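Local coordinates for uncharacterized protein (Bacteroides ovatus, PDB 4FXT) that is of unknown function but joins two all-beta domains, a transthyretin-like N-terminal one and a C-terminal one related to the E-set (immunoglobulin-like) folds, at residues G51-S56 with Q90-T95; L64-M67 with P71-R74; R101-A106 with Q195-A200; N110-R115 with I132-G137. All coordinates share one frame; numbering follows the deposited sequence.

In the fold
Contacts 1 and 2 lie in the N-terminal domain, contacts 3 and 4 in the C-terminal one. Contact 1 is buried and mixes a phenol hydrogen bond with apolar packing; contact 2, partly buried, is a loop folded back on its own strand, where arginine methylenes meet backbone oxygens. The two touch through P93 O and R66 NH2 and through T95 and E73. In the other domain, contacts 3 and 4 bring together the same two sheets, contact 3 through their edge strands and contact 4 deeper in the core, and both rest mainly on apolar side chains. Strands 98-108 and 111-120 are sheet neighbours, with F105 against A114, and V199 of the facing sheet also packs on I112.

Contact 1 (G51-S56 with Q90-T95); sequences GSYSVS and QDIPVT
Y53 meets Q90 and I92 in a buried contact reaching across a sheet: strands 52-58 and 88-93 both pair with strand 7-16, and the tyrosine spans that middle strand. Its backbone partner there is G12. With chi1 at 74°, CG stands between the backbone N and the carbonyl carbon, and the phenol points at the far strand. There the hydroxyl donates a hydrogen bond to a backbone carbonyl, Y53 OH to Q90 O at 2.6 Å. The donor lies in the carbonyl plane, at a C=O...donor angle of 156°. I92 adds apolar contact, its CG1 lying 3.9 Å from Y53 CE2, and the two side chains cross at about a right angle. I92 CD1 also reaches to 4.0 Å from Y53 OH, so carbon covers the bonded hydroxyl. A phenylalanine at this place would lack the hydroxyl and is likely to leave Q90 O without its phenol donor. Beyond the contact, Y53 touches V45 and I92 touches I80, both on strands of the other sheet, which places the pair in the interior of the beta sandwich expected of a transthyretin-like domain.

Contact 2 (L64-M67 with P71-R74); sequences LVRM and PWER
R66 and M67, near the end of strand 60-68, are met by W72, E73 and R74 of the loop that follows. This loop is the long connection of a beta hairpin whose second arm, strand 79-84, pairs antiparallel with strand 60-68 in the transthyretin-like domain; here it doubles back on the strand it has just left. P71 begins the segment by laying its CD over one face of the W72 indole, offset toward the rim. W72 turns a ring edge to the strand: NE1 is 4.3 Å from R66 CB, with the methylene near the ring plane. The rest of the indole packs on V94 and I47. E73 contributes its backbone, since E73 O comes to 3.6 Å from R66 CD, while its carboxylate turns to T95 OG1. From CG to NE the R66 chain is extended, which carries the guanidinium beyond residues 71-74 to a salt bridge with D78 and a hydrogen bond to P93 O, so one buried arginine ties strand 60-68 to the end of the loop just before strand 79-84 and to strand 88-93. R74 comes last. Bends at chi2 (145°) and chi3 (-72°) fold its methylenes along the strand end, CB lying 3.6 Å from R66 O, and bring NE back to W72 O in a weak hydrogen bond. Its guanidinium finds other partners in Y97 OH and G68 O. M67, a selenomethionine, takes part through its backbone: R74 CD rests 3.7 Å from M67 O.

Contact 3 (R101-A106 with Q195-A200); sequences RNVSFA and QSIKVA
F105 packs against I197 and V199, joining two edge strands that belong to different sheets of the C-terminal domain. Strands 103-106 and 197-200 run almost in the same direction, 21° apart, with their axes 7.3 Å from each other, and no hydrogen bond links them. F105 carries its CG beside the backbone N, opposite the carbonyl carbon (chi1 -56°), which presents the CD2-CE2 side of the ring to I197. The isoleucine holds CG1 in the same setting (chi1 -59°) with CD1 fully extended, and the two side chains cross obliquely. I197 CD1 thereby arrives at the ring edge, near its plane, 3.7 Å from F105 CE2. The same methyl also lies 3.6 Å from V103 O and 4.3 Å from V103 CG1. V199 acts at the root of the aromatic side chain, its CG2 lying 3.6 Å from F105 CB. An alanine in place of F105 would keep that CB but remove the ring, and is likely to open a gap beside I197 CD1 and beside A179 and V181, which the ring also touches. With only carbon surfaces and one carbonyl oxygen meeting, the two sheet edges cohere here by shape and hydrophobicity, consistent with a beta sandwich.

Contact 4 (N110-R115 with I132-G137); sequences NKITAR and IYLGTG. With EDO (1,2-ethanediol), chain O.
I112 and L134 point at each other from facing sheets of the C-terminal domain, and two residues further along strand 111-120 and two back along strand 127-135, A114 and I132 do the same. Strand 111-120 is the middle strand of the three-stranded sheet and strand 127-135 an inner strand of the four-stranded one, so these four buried residues belong to the core of the sandwich. L134 holds CG beside its backbone N, opposite the carbonyl carbon (chi1 -54°), and sends its forked end across to I112. The two side chains meet at a slant: I112 CG1 faces both leucine methyls, 3.9 Å from L134 CD2 and 4.0 Å from L134 CD1. L134 CD2 is also 4.1 Å from I112 CB, so the fork sits against the root of the isoleucine as well as its branch. The second pair is slighter, one methyl against a methylene, with A114 CB 4.2 Å from I132 CG1. F105 touches both I112 and A114, while I165 and L149 lie against I132. Past the end of strand 127-135 the chemistry changes. There a 1,2-ethanediol, probably from the crystallisation liquor, takes hydrogen bonds from two successive backbone amides: T136 N to EDO O2 at 2.8 Å, nearly straight at 167°, and G137 N to EDO O1 at 3.0 Å. T136 OG1 adds a weak bond to O2, and L139 O and E146 OE1 are further partners. Between the sheets, by contrast, aliphatic carbon alone meets, implying adhesion by hydrophobic burial and dispersion, without hydrogen bonds between the two segments.

Contact 1 (G51-S56 with Q90-T95)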
loop_
_atom_site.group_PDB
_atom_site.type_symbol
_atom_site.label_atom_id
_atom_site.label_comp_id
_atom_site.label_asym_id
_atom_site.label_seq_id
_atom_site.Cartn_x
_atom_site.Cartn_y
_atom_site.Cartn_z
ATOM N N GLY A 51 -2.793 -0.660 4.437
ATOM C CA GLY A 51 -2.518 -2.092 4.493
ATOM C C GLY A 51 -3.330 -2.894 5.499
ATOM O O GLY A 51 -3.217 -4.129 5.553
ATOM N N SER A 52 -4.171 -2.229 6.293
ATOM C CA SER A 52 -4.945 -2.966 7.299
ATOM C C SER A 52 -6.273 -3.511 6.704
ATOM O O SER A 52 -6.721 -3.036 5.661
ATOM C CB SER A 52 -5.233 -2.080 8.509
ATOM O OG SER A 52 -6.081 -1.015 8.129
ATOM N N TYR A 53 -6.883 -4.503 7.374
ATOM C CA TYR A 53 -8.167 -5.058 6.999
ATOM C C TYR A 53 -8.987 -5.417 8.259
ATOM O O TYR A 53 -8.426 -5.596 9.352
ATOM C CB TYR A 53 -7.963 -6.287 6.118
ATOM C CG TYR A 53 -7.476 -7.502 6.897
ATOM C CD1 TYR A 53 -8.382 -8.379 7.503
ATOM C CD2 TYR A 53 -6.111 -7.765 7.045
ATOM C CE1 TYR A 53 -7.945 -9.473 8.240
ATOM C CE2 TYR A 53 -5.663 -8.862 7.783
ATOM C CZ TYR A 53 -6.587 -9.705 8.388
ATOM O OH TYR A 53 -6.176 -10.799 9.105
ATOM N N SER A 54 -10.314 -5.545 8.088
ATOM C CA SER A 54 -11.300 -5.973 9.106
ATOM C C SER A 54 -12.432 -6.621 8.394
ATOM O O SER A 54 -12.810 -6.134 7.314
ATOM C CB SER A 54 -11.788 -4.829 9.986
ATOM O OG SER A 54 -12.588 -3.918 9.243
ATOM N N VAL A 55 -12.941 -7.735 8.940
ATOM C CA VAL A 55 -14.018 -8.515 8.324
ATOM C C VAL A 55 -14.768 -9.201 9.448
ATOM O O VAL A 55 -14.127 -9.755 10.342
ATOM C CB VAL A 55 -13.472 -9.515 7.239
ATOM C CG1 VAL A 55 -12.375 -10.451 7.778
ATOM C CG2 VAL A 55 -14.593 -10.291 6.546
ATOM N N SER A 56 -16.114 -9.091 9.467
ATOM C CA SER A 56 -16.885 -9.787 10.503
ATOM C C SER A 56 -17.213 -11.180 9.974
ATOM O O SER A 56 -17.575 -11.356 8.797
ATOM C CB SER A 56 -18.134 -9.026 10.944
ATOM O OG SER A 56 -19.106 -8.968 9.917
ATOM N N GLN A 90 -4.862 -11.288 13.170
ATOM C CA GLN A 90 -3.755 -12.002 12.541
ATOM C C GLN A 90 -3.231 -11.215 11.338
ATOM O O GLN A 90 -3.966 -10.918 10.397
ATOM C CB GLN A 90 -4.161 -13.427 12.125
ATOM C CG GLN A 90 -2.988 -14.279 11.622
ATOM C CD GLN A 90 -3.318 -15.744 11.467
ATOM O OE1 GLN A 90 -4.219 -16.292 12.114
ATOM N NE2 GLN A 90 -2.498 -16.442 10.696
ATOM N N ASP A 91 -1.947 -10.871 11.380
ATOM C CA ASP A 91 -1.310 -10.167 10.280
ATOM C C ASP A 91 -1.008 -11.176 9.170
ATOM O O ASP A 91 -0.739 -12.349 9.453
ATOM C CB ASP A 91 -0.052 -9.424 10.764
ATOM C CG ASP A 91 -0.306 -8.260 11.732
ATOM O OD1 ASP A 91 -1.460 -7.780 11.803
ATOM O OD2 ASP A 91 0.667 -7.791 12.373
ATOM N N ILE A 92 -1.124 -10.736 7.907
ATOM C CA ILE A 92 -0.908 -11.600 6.744
ATOM C C ILE A 92 0.415 -11.227 6.078
ATOM O O ILE A 92 0.514 -10.170 5.456
ATOM C CB ILE A 92 -2.092 -11.546 5.729
ATOM C CG1 ILE A 92 -3.450 -11.831 6.418
ATOM C CG2 ILE A 92 -1.860 -12.457 4.520
ATOM C CD1 ILE A 92 -3.585 -13.214 7.149
ATOM N N PRO A 93 1.443 -12.099 6.162
ATOM C CA PRO A 93 2.707 -11.774 5.499
ATOM C C PRO A 93 2.525 -11.824 3.981
ATOM O O PRO A 93 1.908 -12.764 3.421
ATOM C CB PRO A 93 3.672 -12.836 6.034
ATOM C CG PRO A 93 2.817 -13.984 6.384
ATOM C CD PRO A 93 1.510 -13.417 6.835
ATOM N N VAL A 94 2.956 -10.736 3.346
ATOM C CA VAL A 94 2.935 -10.595 1.905
ATOM C C VAL A 94 4.389 -10.376 1.461
ATOM O O VAL A 94 5.260 -10.096 2.305
ATOM C CB VAL A 94 1.965 -9.496 1.394
ATOM C CG1 VAL A 94 0.525 -9.819 1.761
ATOM C CG2 VAL A 94 2.371 -8.092 1.865
ATOM N N THR A 95 4.659 -10.553 0.148
ATOM C CA THR A 95 5.992 -10.329 -0.398
ATOM C C THR A 95 5.785 -9.382 -1.628
ATOM O O THR A 95 5.447 -9.838 -2.728
ATOM C CB THR A 95 6.757 -11.665 -0.698
ATOM O OG1 THR A 95 6.172 -12.348 -1.802
ATOM C CG2 THR A 95 6.874 -12.593 0.538
#

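Contact 2 (L64-M67 with P71-R74)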
loop_
_atom_site.group_PDB
_atom_site.type_symbol
_atom_site.label_atom_id
_atom_site.label_comp_id
_atom_site.label_asym_id
_atom_site.label_seq_id
_atom_site.Cartn_x
_atom_site.Cartn_y
_atom_site.Cartn_z
ATOM N N LEU A 64 -7.087 -18.553 4.220
ATOM C CA LEU A 64 -6.910 -17.277 3.517
ATOM C C LEU A 64 -5.895 -17.420 2.407
ATOM O O LEU A 64 -4.828 -18.008 2.615
ATOM C CB LEU A 64 -6.474 -16.145 4.487
ATOM C CG LEU A 64 -6.319 -14.715 3.922
ATOM C CD1 LEU A 64 -6.591 -13.718 4.923
ATOM C CD2 LEU A 64 -4.946 -14.494 3.329
ATOM N N VAL A 65 -6.205 -16.823 1.237
ATOM C CA VAL A 65 -5.315 -16.832 0.077
ATOM C C VAL A 65 -5.144 -15.444 -0.466
ATOM O O VAL A 65 -6.060 -14.622 -0.405
ATOM C CB VAL A 65 -5.771 -17.774 -1.065
ATOM C CG1 VAL A 65 -5.554 -19.233 -0.704
ATOM C CG2 VAL A 65 -7.215 -17.504 -1.503
ATOM N N ARG A 66 -3.956 -15.195 -1.012
ATOM C CA ARG A 66 -3.604 -13.929 -1.655
ATOM C C ARG A 66 -4.019 -14.034 -3.102
ATOM O O ARG A 66 -3.746 -15.042 -3.755
ATOM C CB ARG A 66 -2.099 -13.616 -1.494
ATOM C CG ARG A 66 -1.564 -13.610 -0.064
ATOM C CD ARG A 66 -0.055 -13.655 -0.097
ATOM N NE ARG A 66 0.568 -14.007 1.185
ATOM C CZ ARG A 66 0.757 -15.256 1.630
ATOM N NH1 ARG A 66 0.245 -16.294 0.970
ATOM N NH2 ARG A 66 1.366 -15.468 2.790
HETATM N N MSE A 67 -4.713 -13.028 -3.601
HETATM C CA MSE A 67 -5.196 -12.992 -4.988
HETATM C C MSE A 67 -5.487 -11.527 -5.407
HETATM O O MSE A 67 -5.093 -10.565 -4.707
HETATM C CB MSE A 67 -6.451 -13.895 -5.169
HETATM C CG MSE A 67 -7.442 -13.822 -4.000
HETATM SE SE MSE A 67 -8.203 -12.056 -3.558
HETATM C CE MSE A 67 -9.415 -11.853 -5.173
ATOM N N PRO A 71 -0.286 -5.498 -5.168
ATOM C CA PRO A 71 1.106 -5.378 -5.638
ATOM C C PRO A 71 2.114 -6.286 -4.880
ATOM O O PRO A 71 3.271 -5.894 -4.618
ATOM C CB PRO A 71 1.423 -3.915 -5.390
ATOM C CG PRO A 71 0.589 -3.555 -4.183
ATOM C CD PRO A 71 -0.688 -4.326 -4.360
ATOM N N TRP A 72 1.720 -7.538 -4.640
ATOM C CA TRP A 72 2.578 -8.531 -4.023
ATOM C C TRP A 72 2.333 -9.893 -4.643
ATOM O O TRP A 72 1.350 -10.056 -5.373
ATOM C CB TRP A 72 2.369 -8.585 -2.508
ATOM C CG TRP A 72 0.941 -8.675 -2.054
ATOM C CD1 TRP A 72 0.121 -9.767 -2.101
ATOM C CD2 TRP A 72 0.227 -7.667 -1.324
ATOM N NE1 TRP A 72 -1.106 -9.458 -1.558
ATOM C CE2 TRP A 72 -1.055 -8.186 -1.041
ATOM C CE3 TRP A 72 0.536 -6.354 -0.909
ATOM C CZ2 TRP A 72 -2.023 -7.441 -0.349
ATOM C CZ3 TRP A 72 -0.433 -5.607 -0.261
ATOM C CH2 TRP A 72 -1.688 -6.157 0.036
ATOM N N GLU A 73 3.228 -10.873 -4.362
ATOM C CA GLU A 73 3.069 -12.232 -4.848
ATOM C C GLU A 73 1.761 -12.811 -4.352
ATOM O O GLU A 73 1.424 -12.656 -3.173
ATOM C CB GLU A 73 4.234 -13.127 -4.436
ATOM C CG GLU A 73 5.542 -12.822 -5.128
ATOM C CD GLU A 73 6.640 -13.835 -4.857
ATOM O OE1 GLU A 73 6.672 -14.422 -3.749
ATOM O OE2 GLU A 73 7.467 -14.042 -5.774
ATOM N N ARG A 74 1.032 -13.457 -5.270
ATOM C CA ARG A 74 -0.278 -14.049 -5.017
ATOM C C ARG A 74 -0.268 -15.560 -5.373
ATOM O O ARG A 74 -0.896 -15.952 -6.364
ATOM C CB ARG A 74 -1.350 -13.282 -5.826
ATOM C CG ARG A 74 -1.559 -11.836 -5.362
ATOM C CD ARG A 74 -1.871 -10.902 -6.516
ATOM N NE ARG A 74 -0.689 -10.665 -7.343
ATOM C CZ ARG A 74 -0.676 -9.963 -8.471
ATOM N NH1 ARG A 74 -1.795 -9.441 -8.949
ATOM N NH2 ARG A 74 0.454 -9.808 -9.150
#

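Contact 3 (R101-A106 with Q195-A200)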
loop_
_atom_site.group_PDB
_atom_site.type_symbol
_atom_site.label_atom_id
_atom_site.label_comp_id
_atom_site.label_asym_id
_atom_site.label_seq_id
_atom_site.Cartn_x
_atom_site.Cartn_y
_atom_site.Cartn_z
ATOM N N ARG A 101 10.130 2.194 1.603
ATOM C CA ARG A 101 10.298 2.495 3.061
ATOM C C ARG A 101 11.042 3.831 3.334
ATOM O O ARG A 101 11.593 4.485 2.435
ATOM C CB ARG A 101 11.061 1.387 3.816
ATOM C CG ARG A 101 12.582 1.369 3.576
ATOM C CD ARG A 101 13.199 0.216 4.317
ATOM N NE ARG A 101 12.825 -1.072 3.728
ATOM C CZ ARG A 101 12.709 -2.206 4.412
ATOM N NH1 ARG A 101 12.844 -2.209 5.740
ATOM N NH2 ARG A 101 12.407 -3.338 3.783
ATOM N N ASN A 102 11.064 4.196 4.628
ATOM C CA ASN A 102 11.765 5.344 5.225
ATOM C C ASN A 102 11.451 6.611 4.409
ATOM O O ASN A 102 12.339 7.319 3.920
ATOM C CB ASN A 102 13.249 5.041 5.283
ATOM C CG ASN A 102 13.593 3.666 5.892
ATOM O OD1 ASN A 102 12.752 2.946 6.465
ATOM N ND2 ASN A 102 14.825 3.204 5.670
ATOM N N VAL A 103 10.148 6.886 4.303
ATOM C CA VAL A 103 9.578 7.964 3.509
ATOM C C VAL A 103 9.275 9.179 4.393
ATOM O O VAL A 103 8.654 9.049 5.431
ATOM C CB VAL A 103 8.307 7.453 2.793
ATOM C CG1 VAL A 103 7.661 8.552 1.976
ATOM C CG2 VAL A 103 8.646 6.262 1.901
ATOM N N SER A 104 9.733 10.355 3.961
ATOM C CA SER A 104 9.561 11.636 4.631
ATOM C C SER A 104 9.321 12.727 3.609
ATOM O O SER A 104 9.810 12.638 2.486
ATOM C CB SER A 104 10.763 11.973 5.501
ATOM O OG SER A 104 11.951 11.943 4.734
ATOM N N PHE A 105 8.523 13.736 3.989
ATOM C CA PHE A 105 8.183 14.859 3.125
ATOM C C PHE A 105 8.352 16.179 3.856
ATOM O O PHE A 105 8.179 16.242 5.087
ATOM C CB PHE A 105 6.749 14.747 2.612
ATOM C CG PHE A 105 6.411 13.474 1.884
ATOM C CD1 PHE A 105 6.682 13.339 0.530
ATOM C CD2 PHE A 105 5.792 12.423 2.541
ATOM C CE1 PHE A 105 6.357 12.153 -0.152
ATOM C CE2 PHE A 105 5.475 11.237 1.864
ATOM C CZ PHE A 105 5.751 11.113 0.521
ATOM N N ALA A 106 8.685 17.243 3.094
ATOM C CA ALA A 106 8.858 18.577 3.636
ATOM C C ALA A 106 8.518 19.629 2.613
ATOM O O ALA A 106 8.840 19.483 1.446
ATOM C CB ALA A 106 10.288 18.765 4.108
ATOM N N GLN A 195 3.282 5.191 3.130
ATOM C CA GLN A 195 2.111 5.619 3.853
ATOM C C GLN A 195 1.690 7.005 3.338
ATOM O O GLN A 195 2.546 7.736 2.820
ATOM C CB GLN A 195 2.373 5.605 5.368
ATOM C CG GLN A 195 2.347 4.175 5.957
ATOM C CD GLN A 195 1.002 3.423 5.814
ATOM O OE1 GLN A 195 -0.089 3.963 6.115
ATOM N NE2 GLN A 195 1.061 2.137 5.405
ATOM N N SER A 196 0.355 7.314 3.377
ATOM C CA SER A 196 -0.139 8.645 3.008
ATOM C C SER A 196 0.138 9.560 4.189
ATOM O O SER A 196 -0.400 9.316 5.254
ATOM C CB SER A 196 -1.598 8.607 2.620
ATOM O OG SER A 196 -2.052 9.905 2.273
ATOM N N ILE A 197 1.089 10.496 4.023
ATOM C CA ILE A 197 1.608 11.362 5.073
ATOM C C ILE A 197 1.127 12.793 4.897
ATOM O O ILE A 197 1.303 13.397 3.832
ATOM C CB ILE A 197 3.169 11.299 5.049
ATOM C CG1 ILE A 197 3.638 9.838 5.278
ATOM C CG2 ILE A 197 3.785 12.281 6.074
ATOM C CD1 ILE A 197 5.076 9.633 5.172
ATOM N N LYS A 198 0.566 13.340 5.991
ATOM C CA LYS A 198 0.129 14.732 6.040
ATOM C C LYS A 198 1.342 15.656 6.055
ATOM O O LYS A 198 2.316 15.402 6.785
ATOM C CB LYS A 198 -0.755 15.001 7.252
ATOM C CG LYS A 198 -1.394 16.378 7.166
ATOM C CD LYS A 198 -1.863 16.986 8.481
ATOM C CE LYS A 198 -3.020 16.350 9.170
ATOM N NZ LYS A 198 -3.441 17.248 10.288
ATOM N N VAL A 199 1.294 16.708 5.227
ATOM C CA VAL A 199 2.365 17.695 5.093
ATOM C C VAL A 199 1.775 19.068 5.327
ATOM O O VAL A 199 0.918 19.493 4.546
ATOM C CB VAL A 199 3.074 17.608 3.718
ATOM C CG1 VAL A 199 4.228 18.598 3.617
ATOM C CG2 VAL A 199 3.550 16.202 3.423
ATOM N N ALA A 200 2.231 19.762 6.370
ATOM C CA ALA A 200 1.763 21.105 6.680
ATOM C C ALA A 200 2.202 22.087 5.616
ATOM O O ALA A 200 3.331 22.010 5.152
ATOM C CB ALA A 200 2.295 21.543 8.037
#

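Contact 4 (N110-R115 with I132-G137)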
loop_
_atom_site.group_PDB
_atom_site.type_symbol
_atom_site.label_atom_id
_atom_site.label_comp_id
_atom_site.label_asym_id
_atom_site.label_seq_id
_atom_site.Cartn_x
_atom_site.Cartn_y
_atom_site.Cartn_z
ATOM N N ASN A 110 7.610 26.373 -3.054
ATOM C CA ASN A 110 6.402 25.934 -3.770
ATOM C C ASN A 110 6.512 24.441 -4.094
ATOM O O ASN A 110 5.811 23.942 -4.988
ATOM C CB ASN A 110 6.193 26.761 -5.057
ATOM C CG ASN A 110 7.294 26.602 -6.112
ATOM O OD1 ASN A 110 8.492 26.443 -5.810
ATOM N ND2 ASN A 110 6.914 26.687 -7.390
ATOM N N LYS A 111 7.417 23.734 -3.390
ATOM C CA LYS A 111 7.679 22.326 -3.666
ATOM C C LYS A 111 7.597 21.478 -2.393
ATOM O O LYS A 111 7.641 21.984 -1.267
ATOM C CB LYS A 111 9.078 22.170 -4.331
ATOM C CG LYS A 111 9.070 22.692 -5.767
ATOM C CD LYS A 111 10.382 22.630 -6.514
ATOM C CE LYS A 111 10.193 23.024 -7.974
ATOM N NZ LYS A 111 9.683 24.417 -8.152
ATOM N N ILE A 112 7.410 20.171 -2.608
ATOM C CA ILE A 112 7.397 19.151 -1.565
ATOM C C ILE A 112 8.617 18.279 -1.820
ATOM O O ILE A 112 8.705 17.638 -2.871
ATOM C CB ILE A 112 6.074 18.335 -1.459
ATOM C CG1 ILE A 112 4.830 19.218 -1.221
ATOM C CG2 ILE A 112 6.195 17.219 -0.415
ATOM C CD1 ILE A 112 4.744 19.968 0.138
ATOM N N THR A 113 9.564 18.291 -0.889
ATOM C CA THR A 113 10.758 17.478 -0.999
ATOM C C THR A 113 10.450 16.095 -0.434
ATOM O O THR A 113 10.156 15.957 0.760
ATOM C CB THR A 113 11.938 18.157 -0.288
ATOM O OG1 THR A 113 12.078 19.495 -0.764
ATOM C CG2 THR A 113 13.234 17.399 -0.485
ATOM N N ALA A 114 10.493 15.085 -1.303
ATOM C CA ALA A 114 10.252 13.699 -0.934
ATOM C C ALA A 114 11.560 12.940 -0.820
ATOM O O ALA A 114 12.386 12.997 -1.730
ATOM C CB ALA A 114 9.349 13.032 -1.959
ATOM N N ARG A 115 11.752 12.241 0.318
ATOM C CA ARG A 115 12.897 11.364 0.575
ATOM C C ARG A 115 12.349 9.958 0.792
ATOM O O ARG A 115 11.367 9.786 1.519
ATOM C CB ARG A 115 13.758 11.851 1.732
ATOM C CG ARG A 115 14.308 13.236 1.448
ATOM C CD ARG A 115 15.105 13.805 2.587
ATOM N NE ARG A 115 15.239 15.252 2.441
ATOM C CZ ARG A 115 16.212 15.863 1.776
ATOM N NH1 ARG A 115 17.167 15.154 1.178
ATOM N NH2 ARG A 115 16.244 17.188 1.708
ATOM N N ILE A 132 5.517 10.247 -7.272
ATOM C CA ILE A 132 5.235 11.060 -6.092
ATOM C C ILE A 132 3.858 11.651 -6.324
ATOM O O ILE A 132 3.612 12.197 -7.399
ATOM C CB ILE A 132 6.299 12.134 -5.716
ATOM C CG1 ILE A 132 7.710 11.550 -5.516
ATOM C CG2 ILE A 132 5.880 12.951 -4.487
ATOM C CD1 ILE A 132 8.475 11.678 -6.645
ATOM N N TYR A 133 2.948 11.507 -5.347
ATOM C CA TYR A 133 1.573 11.987 -5.482
ATOM C C TYR A 133 1.226 12.952 -4.353
ATOM O O TYR A 133 1.674 12.761 -3.219
ATOM C CB TYR A 133 0.622 10.787 -5.487
ATOM C CG TYR A 133 0.999 9.766 -6.547
ATOM C CD1 TYR A 133 0.681 9.974 -7.886
ATOM C CD2 TYR A 133 1.690 8.605 -6.215
ATOM C CE1 TYR A 133 1.083 9.076 -8.874
ATOM C CE2 TYR A 133 2.067 7.685 -7.187
ATOM C CZ TYR A 133 1.765 7.928 -8.520
ATOM O OH TYR A 133 2.173 7.072 -9.515
ATOM N N LEU A 134 0.487 14.020 -4.690
ATOM C CA LEU A 134 -0.064 15.006 -3.748
ATOM C C LEU A 134 -1.563 15.012 -3.882
ATOM O O LEU A 134 -2.052 15.068 -5.010
ATOM C CB LEU A 134 0.496 16.439 -3.934
ATOM C CG LEU A 134 2.044 16.672 -3.914
ATOM C CD1 LEU A 134 2.365 18.101 -4.214
ATOM C CD2 LEU A 134 2.682 16.253 -2.594
ATOM N N GLY A 135 -2.280 14.907 -2.759
ATOM C CA GLY A 135 -3.741 14.878 -2.726
ATOM C C GLY A 135 -4.357 15.759 -1.659
ATOM O O GLY A 135 -3.670 16.165 -0.714
ATOM N N THR A 136 -5.664 16.067 -1.802
ATOM C CA THR A 136 -6.350 16.922 -0.823
ATOM C C THR A 136 -6.716 16.078 0.424
ATOM O O THR A 136 -6.659 16.580 1.553
ATOM C CB THR A 136 -7.598 17.626 -1.417
ATOM O OG1 THR A 136 -8.532 16.656 -1.834
ATOM C CG2 THR A 136 -7.297 18.494 -2.616
ATOM N N GLY A 137 -7.056 14.800 0.187
ATOM C CA GLY A 137 -7.479 13.856 1.210
ATOM C C GLY A 137 -6.521 12.731 1.535
ATOM O O GLY A 137 -5.649 12.402 0.745
HETATM C C1 EDO O . -6.816 12.834 -3.466
HETATM O O1 EDO O . -7.500 12.970 -2.209
HETATM C C2 EDO O . -7.239 13.883 -4.548
HETATM O O2 EDO O . -6.806 15.206 -4.245
#